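Local coordinates for protein putative mandelate racemase (Zymomonas mobilis, PDB 2OX4) that binds magnesium and, as a member of the mandelate racemase/muconate lactonizing group of the enolase superfamily, probably acts as a lyase of the dehydratase type, at residues 302-307 / 335-340. Numbering follows the deposited sequence. Where two conformers were deposited one is given.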
loop_
_atom_site.group_PDB
_atom_site.type_symbol
_atom_site.label_atom_id
_atom_site.label_comp_id
_atom_site.label_asym_id
_atom_site.label_seq_id
_atom_site.Cartn_x
_atom_site.Cartn_y
_atom_site.Cartn_z
ATOM N N LYS C 302 26.933 -6.200 -9.019
ATOM C CA LYS C 302 25.572 -5.698 -9.257
ATOM C C LYS C 302 24.728 -5.660 -7.983
ATOM O O LYS C 302 23.973 -4.707 -7.750
ATOM C CB LYS C 302 24.877 -6.521 -10.358
ATOM C CG LYS C 302 25.637 -6.483 -11.709
ATOM C CD LYS C 302 24.969 -7.315 -12.821
ATOM C CE LYS C 302 25.862 -7.316 -14.084
ATOM N NZ LYS C 302 25.266 -8.117 -15.197
ATOM N N ILE C 303 24.869 -6.684 -7.153
ATOM C CA ILE C 303 24.143 -6.727 -5.877
ATOM C C ILE C 303 24.637 -5.629 -4.946
ATOM O O ILE C 303 23.836 -4.885 -4.389
ATOM C CB ILE C 303 24.259 -8.108 -5.180
ATOM C CG1 ILE C 303 23.559 -9.180 -6.027
ATOM C CG2 ILE C 303 23.658 -8.041 -3.764
ATOM C CD1 ILE C 303 24.053 -10.618 -5.752
ATOM N N ALA C 304 25.957 -5.526 -4.791
ATOM C CA ALA C 304 26.537 -4.506 -3.921
ATOM C C ALA C 304 26.177 -3.080 -4.387
ATOM O O ALA C 304 25.873 -2.209 -3.571
ATOM C CB ALA C 304 28.045 -4.689 -3.828
ATOM N N ASP C 305 26.190 -2.852 -5.697
ATOM C CA ASP C 305 25.868 -1.530 -6.256
ATOM C C ASP C 305 24.407 -1.142 -6.039
ATOM O O ASP C 305 24.110 0.005 -5.702
ATOM C CB ASP C 305 26.200 -1.465 -7.741
ATOM C CG ASP C 305 27.692 -1.635 -8.020
ATOM O OD1 ASP C 305 28.527 -1.490 -7.092
ATOM O OD2 ASP C 305 28.019 -1.944 -9.186
ATOM N N MET C 306 23.493 -2.091 -6.211
ATOM C CA MET C 306 22.085 -1.853 -5.884
ATOM C C MET C 306 21.916 -1.612 -4.378
ATOM O O MET C 306 21.188 -0.718 -3.965
ATOM C CB MET C 306 21.226 -3.039 -6.354
ATOM C CG MET C 306 19.734 -2.737 -6.452
ATOM S SD MET C 306 18.799 -3.963 -7.408
ATOM C CE MET C 306 19.233 -5.485 -6.568
ATOM N N ALA C 307 22.611 -2.405 -3.557
ATOM C CA ALA C 307 22.485 -2.297 -2.097
ATOM C C ALA C 307 22.909 -0.906 -1.600
ATOM O O ALA C 307 22.325 -0.377 -0.664
ATOM C CB ALA C 307 23.304 -3.382 -1.392
ATOM N N ILE C 335 34.550 -2.326 -3.760
ATOM C CA ILE C 335 33.228 -1.697 -3.542
ATOM C C ILE C 335 33.318 -0.602 -2.466
ATOM O O ILE C 335 34.069 -0.754 -1.500
ATOM C CB ILE C 335 32.110 -2.741 -3.173
ATOM C CG1 ILE C 335 32.476 -3.533 -1.907
ATOM C CG2 ILE C 335 31.813 -3.687 -4.368
ATOM C CD1 ILE C 335 31.312 -4.368 -1.320
ATOM N N PRO C 336 32.572 0.508 -2.632
ATOM C CA PRO C 336 32.569 1.568 -1.613
ATOM C C PRO C 336 31.840 1.199 -0.313
ATOM O O PRO C 336 32.225 1.688 0.759
ATOM C CB PRO C 336 31.880 2.743 -2.319
ATOM C CG PRO C 336 30.986 2.105 -3.328
ATOM C CD PRO C 336 31.731 0.868 -3.791
ATOM N N ASN C 337 30.822 0.336 -0.402
ATOM C CA ASN C 337 29.960 0.029 0.735
ATOM C C ASN C 337 30.348 -1.272 1.448
ATOM O O ASN C 337 29.517 -2.122 1.722
ATOM C CB ASN C 337 28.451 0.071 0.363
ATOM C CG ASN C 337 28.074 -0.871 -0.808
ATOM O OD1 ASN C 337 28.879 -1.120 -1.703
ATOM N ND2 ASN C 337 26.823 -1.371 -0.804
ATOM N N PHE C 338 31.631 -1.422 1.747
ATOM C CA PHE C 338 32.136 -2.595 2.458
ATOM C C PHE C 338 31.983 -2.412 3.971
ATOM O O PHE C 338 32.279 -1.340 4.495
ATOM C CB PHE C 338 33.623 -2.796 2.088
ATOM C CG PHE C 338 34.363 -3.771 2.976
ATOM C CD1 PHE C 338 34.174 -5.140 2.836
ATOM C CD2 PHE C 338 35.277 -3.309 3.921
ATOM C CE1 PHE C 338 34.877 -6.046 3.642
ATOM C CE2 PHE C 338 35.979 -4.199 4.733
ATOM C CZ PHE C 338 35.779 -5.567 4.591
ATOM N N CYS C 339 31.535 -3.462 4.669
ATOM C CA CYS C 339 31.388 -3.429 6.130
ATOM C C CYS C 339 32.624 -4.044 6.833
ATOM O O CYS C 339 33.359 -3.357 7.560
ATOM C CB CYS C 339 30.119 -4.195 6.553
ATOM S SG CYS C 339 29.915 -4.291 8.340
ATOM N N ILE C 340 32.847 -5.330 6.594
ATOM C CA ILE C 340 33.831 -6.128 7.357
ATOM C C ILE C 340 34.027 -7.454 6.614
ATOM O O ILE C 340 33.165 -7.859 5.819
ATOM C CB ILE C 340 33.377 -6.338 8.831
ATOM C CG1 ILE C 340 34.544 -6.820 9.707
ATOM C CG2 ILE C 340 32.124 -7.235 8.922
ATOM C CD1 ILE C 340 34.230 -6.809 11.197
HETATM O O HOH W 1 28.786 -0.638 -4.519
#
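Asn-337 reaches across to Ala-304 in the TIM-barrel-like domain of this enolase-superfamily protein, where the contact joins helix 296-309 to the loop between helix 322-333 and strand 341-344, beside strand 313-314. Its CB already points at helix 296-309. With CG set between the backbone N and carbonyl carbon (chi1 56°), the amide is carried on to the helix and its two ends take different partners. Asn-337 ND2 gives a hydrogen bond to Ala-304 O, 3.0 Å away; the bond is moderately bent, 149° at the hydrogen, and the donor sits 26° off the carbonyl plane. The same nitrogen also donates a hydrogen bond to Val-312 O, so one amide nitrogen serves a carbonyl of the helix and one of the loop that follows it. Asn-337 OD1 accepts from a water at 2.9 Å, and that water donates again to Asp-305 OD1 at 2.7 Å, bridging amide and carboxylate. Asparagine suits the place because its short side chain presents a donor and an acceptor together; a leucine here would probably leave Ala-304 O and Val-312 O without this donor and the water without one of its acceptors. Beside the polar link the contact is apolar. Ile-335 lays CG2 3.9 Å from Ala-304 CB, with CD1 of its other branch close behind at 4.1 Å, and both residues, like Asn-337, also touch Val-314. Alanine keeps the helix face low enough for the loop to come near, and the methyl of Ala-307 follows one turn on, its CB 4.1 Å from Asn-337 ND2.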